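Local coordinates for protein putative branched-chain amino acid ABC transporter (Rhodospirillum rubrum ATCC 11170, PDB 3HUT) that probably serves as the extracellular ligand-binding receptor of an ABC transporter for branched-chain amino acids, at residues Ala28-Leu32 with Val46-Tyr50; Trp133-Phe139 with Leu221-Gly225. All blocks are in the same frame, centred on the assembly; numbering follows the deposited sequence.

Interaction 1 of 2, residues Ala28-Leu32 with Val46-Tyr50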
loop_
_atom_site.group_PDB
_atom_site.type_symbol
_atom_site.label_atom_id
_atom_site.label_comp_id
_atom_site.label_asym_id
_atom_site.label_seq_id
_atom_site.Cartn_x
_atom_site.Cartn_y
_atom_site.Cartn_z
ATOM N N ALA A 28 7.071 -12.763 6.173
ATOM C CA ALA A 28 7.725 -13.660 5.220
ATOM C C ALA A 28 7.731 -15.097 5.725
ATOM O O ALA A 28 7.387 -16.030 4.995
ATOM C CB ALA A 28 9.157 -13.200 4.966
ATOM N N ARG A 29 8.127 -15.261 6.979
ATOM C CA ARG A 29 8.198 -16.573 7.610
ATOM C C ARG A 29 6.858 -17.307 7.556
ATOM O O ARG A 29 6.802 -18.488 7.222
ATOM C CB ARG A 29 8.660 -16.403 9.062
ATOM C CG ARG A 29 8.385 -17.577 9.994
ATOM C CD ARG A 29 9.290 -18.768 9.733
ATOM N NE ARG A 29 9.210 -19.735 10.829
ATOM C CZ ARG A 29 9.842 -20.904 10.851
ATOM N NH1 ARG A 29 10.610 -21.266 9.832
ATOM N NH2 ARG A 29 9.710 -21.712 11.897
ATOM N N LEU A 30 5.782 -16.603 7.885
ATOM C CA LEU A 30 4.452 -17.206 7.881
ATOM C C LEU A 30 4.072 -17.710 6.486
ATOM O O LEU A 30 3.631 -18.846 6.322
ATOM C CB LEU A 30 3.421 -16.184 8.358
ATOM C CG LEU A 30 2.049 -16.700 8.795
ATOM C CD1 LEU A 30 2.209 -17.660 9.961
ATOM C CD2 LEU A 30 1.178 -15.524 9.214
ATOM N N GLN A 31 4.243 -16.853 5.486
ATOM C CA GLN A 31 3.917 -17.193 4.103
ATOM C C GLN A 31 4.781 -18.345 3.575
ATOM O O GLN A 31 4.270 -19.318 3.007
ATOM C CB GLN A 31 4.109 -15.958 3.222
ATOM C CG GLN A 31 3.551 -16.060 1.805
ATOM C CD GLN A 31 2.030 -16.088 1.764
ATOM O OE1 GLN A 31 1.408 -17.147 1.895
ATOM N NE2 GLN A 31 1.421 -14.914 1.590
ATOM N N LEU A 32 6.093 -18.229 3.756
ATOM C CA LEU A 32 7.015 -19.252 3.283
ATOM C C LEU A 32 6.708 -20.605 3.912
ATOM O O LEU A 32 6.629 -21.621 3.218
ATOM C CB LEU A 32 8.460 -18.856 3.601
ATOM C CG LEU A 32 9.534 -19.779 3.023
ATOM C CD1 LEU A 32 9.499 -19.704 1.499
ATOM C CD2 LEU A 32 10.896 -19.372 3.545
ATOM N N VAL A 46 11.324 -23.941 -0.990
ATOM C CA VAL A 46 11.897 -22.644 -1.300
ATOM C C VAL A 46 12.440 -22.068 -0.004
ATOM O O VAL A 46 11.818 -22.202 1.047
ATOM C CB VAL A 46 10.841 -21.657 -1.850
ATOM C CG1 VAL A 46 11.507 -20.330 -2.194
ATOM C CG2 VAL A 46 10.157 -22.240 -3.076
ATOM N N ASP A 47 13.607 -21.443 -0.076
ATOM C CA ASP A 47 14.185 -20.833 1.113
ATOM C C ASP A 47 14.523 -19.393 0.785
ATOM O O ASP A 47 14.760 -19.053 -0.372
ATOM C CB ASP A 47 15.437 -21.585 1.559
ATOM C CG ASP A 47 15.902 -21.166 2.944
ATOM O OD1 ASP A 47 15.034 -20.952 3.822
ATOM O OD2 ASP A 47 17.129 -21.060 3.156
ATOM N N ILE A 48 14.526 -18.544 1.805
ATOM C CA ILE A 48 14.834 -17.139 1.609
ATOM C C ILE A 48 16.151 -16.750 2.278
ATOM O O ILE A 48 16.404 -17.079 3.441
ATOM C CB ILE A 48 13.704 -16.234 2.160
ATOM C CG1 ILE A 48 12.442 -16.401 1.305
ATOM C CG2 ILE A 48 14.157 -14.784 2.180
ATOM C CD1 ILE A 48 11.237 -15.641 1.827
ATOM N N LEU A 49 16.987 -16.059 1.519
ATOM C CA LEU A 49 18.264 -15.580 2.015
ATOM C C LEU A 49 18.076 -14.090 2.289
ATOM O O LEU A 49 17.910 -13.290 1.365
ATOM C CB LEU A 49 19.350 -15.797 0.959
ATOM C CG LEU A 49 20.807 -15.539 1.355
ATOM C CD1 LEU A 49 21.736 -16.101 0.274
ATOM C CD2 LEU A 49 21.039 -14.054 1.553
ATOM N N TYR A 50 18.080 -13.729 3.565
ATOM C CA TYR A 50 17.911 -12.340 3.975
ATOM C C TYR A 50 19.239 -11.597 4.022
ATOM O O TYR A 50 20.287 -12.193 4.263
ATOM C CB TYR A 50 17.282 -12.284 5.366
ATOM C CG TYR A 50 15.886 -12.841 5.433
ATOM C CD1 TYR A 50 14.786 -12.051 5.104
ATOM C CD2 TYR A 50 15.662 -14.159 5.821
ATOM C CE1 TYR A 50 13.494 -12.563 5.163
ATOM C CE2 TYR A 50 14.372 -14.684 5.883
ATOM C CZ TYR A 50 13.291 -13.875 5.552
ATOM O OH TYR A 50 12.010 -14.375 5.634
#
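L32, A28, I48 and Y50 join helix 18-37 to strand 46-52, two consecutive elements of the beta-alpha-beta unit that starts with strand 5-11. The short helix and strand segments run nearly antiparallel, at 164°, with their axes 10.0 Å apart. Most of the contact is apolar. L32 buries the most surface in it. Its CG lies anti to the backbone N (chi1 -174°), which sends both methyls to the strand. L32 CD2 packs on I48 CG1 at 4.0 Å, the two side chains lying alongside and pointing opposite ways. L32 CD1 sits 4.1 Å from V46 CB. With an alanine here, CG and both methyls are gone, and a gap is likely to open beside V46 and I48. I48 CG2 lies over the centre of one face of the Y50 ring, 3.5 Å above its plane. The hydroxyl edge of this ring is turned to the helix. Strand 5-11 and helix 277-296 also line the apolar layer, through Y9 on I48 and L290 on V46. Two contacts are with oxygen. The backbone O of V46 lies 3.4 Å from L32 CD1. At the other end, Y50 OH meets A28 CB at 3.2 Å, with the methyl near the ring plane.

Interaction 2 of 2, residues Trp133-Phe139 with Leu221-Gly225; sequences WMIGDGF and LPVYG
Y224 OH is gripped by two groups. It donates a hydrogen bond of 2.5 Å to D137 OD2, which receives it on its anti lone pair, and it is also hydrogen-bonded to R246 NH1. The carboxylate is turned 54° from the tyrosine ring. D137 is the first residue beyond helix 126-136. The helix closes there with a Schellman motif, with G138 at positive phi and F139 N bonded to M134 O. This turn brings D137 and F139 to the same tyrosine.

The Y224 ring is wedged among side chains of the helix end. W133 offers a face to its edge in a T-shaped pair, with planes at 84° and centroids 5.1 Å apart. Y224 CE1 lies over the centre of the indole. M134, a selenomethionine, covers one face of the tyrosine. Its CG makes a CH-pi contact, 12° off the ring normal, and its SE sits obliquely at 4.5 Å from the centroid. The bend at chi3 folds M134 CE back to 3.8 Å from Y224 CD2. F139 completes the aromatic cluster. Y224 OH lies in the plane of the F139 ring, 3.4 Å from F139 CE2. F139 CZ also touches P222 CG at 3.7 Å, before strand 223-225 begins.

A cation-pi contact from R337 adds to W133. The contact joins the end of helix 126-136 to strand 223-225 by an aromatic cluster and one hydrogen bond. The acid-hydroxyl pair lies among aromatic rings, and R246, in a long, weak ion pair with D137, may temper its charge.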
loop_
_atom_site.group_PDB
_atom_site.type_symbol
_atom_site.label_atom_id
_atom_site.label_comp_id
_atom_site.label_asym_id
_atom_site.label_seq_id
_atom_site.Cartn_x
_atom_site.Cartn_y
_atom_site.Cartn_z
ATOM N N TRP A 133 -15.993 6.482 -6.603
ATOM C CA TRP A 133 -16.847 6.089 -5.490
ATOM C C TRP A 133 -17.856 7.205 -5.174
ATOM O O TRP A 133 -19.060 6.962 -5.050
ATOM C CB TRP A 133 -15.965 5.796 -4.268
ATOM C CG TRP A 133 -16.686 5.370 -3.010
ATOM C CD1 TRP A 133 -18.016 5.086 -2.864
ATOM C CD2 TRP A 133 -16.094 5.182 -1.719
ATOM N NE1 TRP A 133 -18.287 4.735 -1.558
ATOM C CE2 TRP A 133 -17.124 4.785 -0.836
ATOM C CE3 TRP A 133 -14.789 5.308 -1.223
ATOM C CZ2 TRP A 133 -16.889 4.518 0.520
ATOM C CZ3 TRP A 133 -14.556 5.040 0.128
ATOM C CH2 TRP A 133 -15.602 4.648 0.979
HETATM N N MSE A 134 -17.369 8.432 -5.060
HETATM C CA MSE A 134 -18.252 9.551 -4.764
HETATM C C MSE A 134 -19.246 9.837 -5.889
HETATM O O MSE A 134 -20.395 10.201 -5.633
HETATM C CB MSE A 134 -17.421 10.787 -4.424
HETATM C CG MSE A 134 -16.699 10.637 -3.095
HETATM SE SE MSE A 134 -15.609 12.139 -2.585
HETATM C CE MSE A 134 -16.995 13.319 -1.948
ATOM N N ILE A 135 -18.812 9.670 -7.132
ATOM C CA ILE A 135 -19.698 9.878 -8.276
ATOM C C ILE A 135 -20.771 8.798 -8.192
ATOM O O ILE A 135 -21.960 9.058 -8.397
ATOM C CB ILE A 135 -18.936 9.720 -9.615
ATOM C CG1 ILE A 135 -17.949 10.877 -9.804
ATOM C CG2 ILE A 135 -19.926 9.633 -10.779
ATOM C CD1 ILE A 135 -18.607 12.245 -10.071
ATOM N N GLY A 136 -20.338 7.580 -7.876
ATOM C CA GLY A 136 -21.258 6.463 -7.761
ATOM C C GLY A 136 -22.280 6.674 -6.661
ATOM O O GLY A 136 -23.397 6.161 -6.743
ATOM N N ASP A 137 -21.900 7.426 -5.629
ATOM C CA ASP A 137 -22.807 7.704 -4.520
ATOM C C ASP A 137 -23.699 8.909 -4.790
ATOM O O ASP A 137 -24.431 9.357 -3.904
ATOM C CB ASP A 137 -22.023 7.904 -3.217
ATOM C CG ASP A 137 -21.563 6.591 -2.615
ATOM O OD1 ASP A 137 -21.899 5.536 -3.191
ATOM O OD2 ASP A 137 -20.873 6.605 -1.570
ATOM N N GLY A 138 -23.617 9.449 -6.006
ATOM C CA GLY A 138 -24.471 10.563 -6.380
ATOM C C GLY A 138 -23.968 11.989 -6.267
ATOM O O GLY A 138 -24.711 12.923 -6.563
ATOM N N PHE A 139 -22.720 12.171 -5.856
ATOM C CA PHE A 139 -22.170 13.511 -5.707
ATOM C C PHE A 139 -21.710 14.112 -7.025
ATOM O O PHE A 139 -21.160 13.414 -7.882
ATOM C CB PHE A 139 -21.014 13.484 -4.708
ATOM C CG PHE A 139 -21.442 13.103 -3.322
ATOM C CD1 PHE A 139 -22.189 13.988 -2.548
ATOM C CD2 PHE A 139 -21.152 11.842 -2.811
ATOM C CE1 PHE A 139 -22.644 13.620 -1.283
ATOM C CE2 PHE A 139 -21.602 11.461 -1.548
ATOM C CZ PHE A 139 -22.351 12.352 -0.781
ATOM N N LEU A 221 -22.236 17.925 6.424
ATOM C CA LEU A 221 -21.795 17.352 5.161
ATOM C C LEU A 221 -21.054 16.032 5.328
ATOM O O LEU A 221 -20.269 15.860 6.258
ATOM C CB LEU A 221 -20.895 18.340 4.414
ATOM C CG LEU A 221 -21.532 19.677 4.036
ATOM C CD1 LEU A 221 -20.548 20.495 3.219
ATOM C CD2 LEU A 221 -22.816 19.426 3.241
ATOM N N PRO A 222 -21.307 15.075 4.424
ATOM C CA PRO A 222 -20.621 13.784 4.518
ATOM C C PRO A 222 -19.147 13.970 4.152
ATOM O O PRO A 222 -18.798 14.864 3.377
ATOM C CB PRO A 222 -21.380 12.912 3.514
ATOM C CG PRO A 222 -21.845 13.899 2.489
ATOM C CD PRO A 222 -22.302 15.072 3.334
ATOM N N VAL A 223 -18.289 13.122 4.707
ATOM C CA VAL A 223 -16.858 13.217 4.453
ATOM C C VAL A 223 -16.250 11.901 3.992
ATOM O O VAL A 223 -16.530 10.844 4.557
ATOM C CB VAL A 223 -16.110 13.671 5.724
ATOM C CG1 VAL A 223 -14.592 13.648 5.483
ATOM C CG2 VAL A 223 -16.569 15.067 6.123
ATOM N N TYR A 224 -15.424 11.981 2.951
ATOM C CA TYR A 224 -14.716 10.822 2.407
ATOM C C TYR A 224 -13.248 11.197 2.533
ATOM O O TYR A 224 -12.912 12.383 2.528
ATOM C CB TYR A 224 -15.053 10.611 0.930
ATOM C CG TYR A 224 -16.443 10.080 0.661
ATOM C CD1 TYR A 224 -16.632 8.787 0.173
ATOM C CD2 TYR A 224 -17.568 10.877 0.870
ATOM C CE1 TYR A 224 -17.910 8.299 -0.107
ATOM C CE2 TYR A 224 -18.848 10.400 0.594
ATOM C CZ TYR A 224 -19.011 9.110 0.104
ATOM O OH TYR A 224 -20.273 8.637 -0.187
ATOM N N GLY A 225 -12.368 10.213 2.646
ATOM C CA GLY A 225 -10.969 10.562 2.777
ATOM C C GLY A 225 -9.969 9.491 2.401
ATOM O O GLY A 225 -10.320 8.349 2.107
#

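In the fold
The two contacts lie on opposite sides of the chain's centre. Their centres are 41 Å apart and their nearest atoms about 26 Å apart, so they do not touch. Both segments of interaction 1 precede those of interaction 2 in the chain. They share no sheet. Interaction 1 packs helix 18-37 on strand 46-52, an outermost strand of the parallel five-stranded sheet. Interaction 2 sets the end of helix 126-136 on strand 223-225 of the mixed sheet. This fits the two-lobed fold of periplasmic binding proteins, in which ligand is held between the lobes. Each contact thus joins helix to sheet within its own lobe.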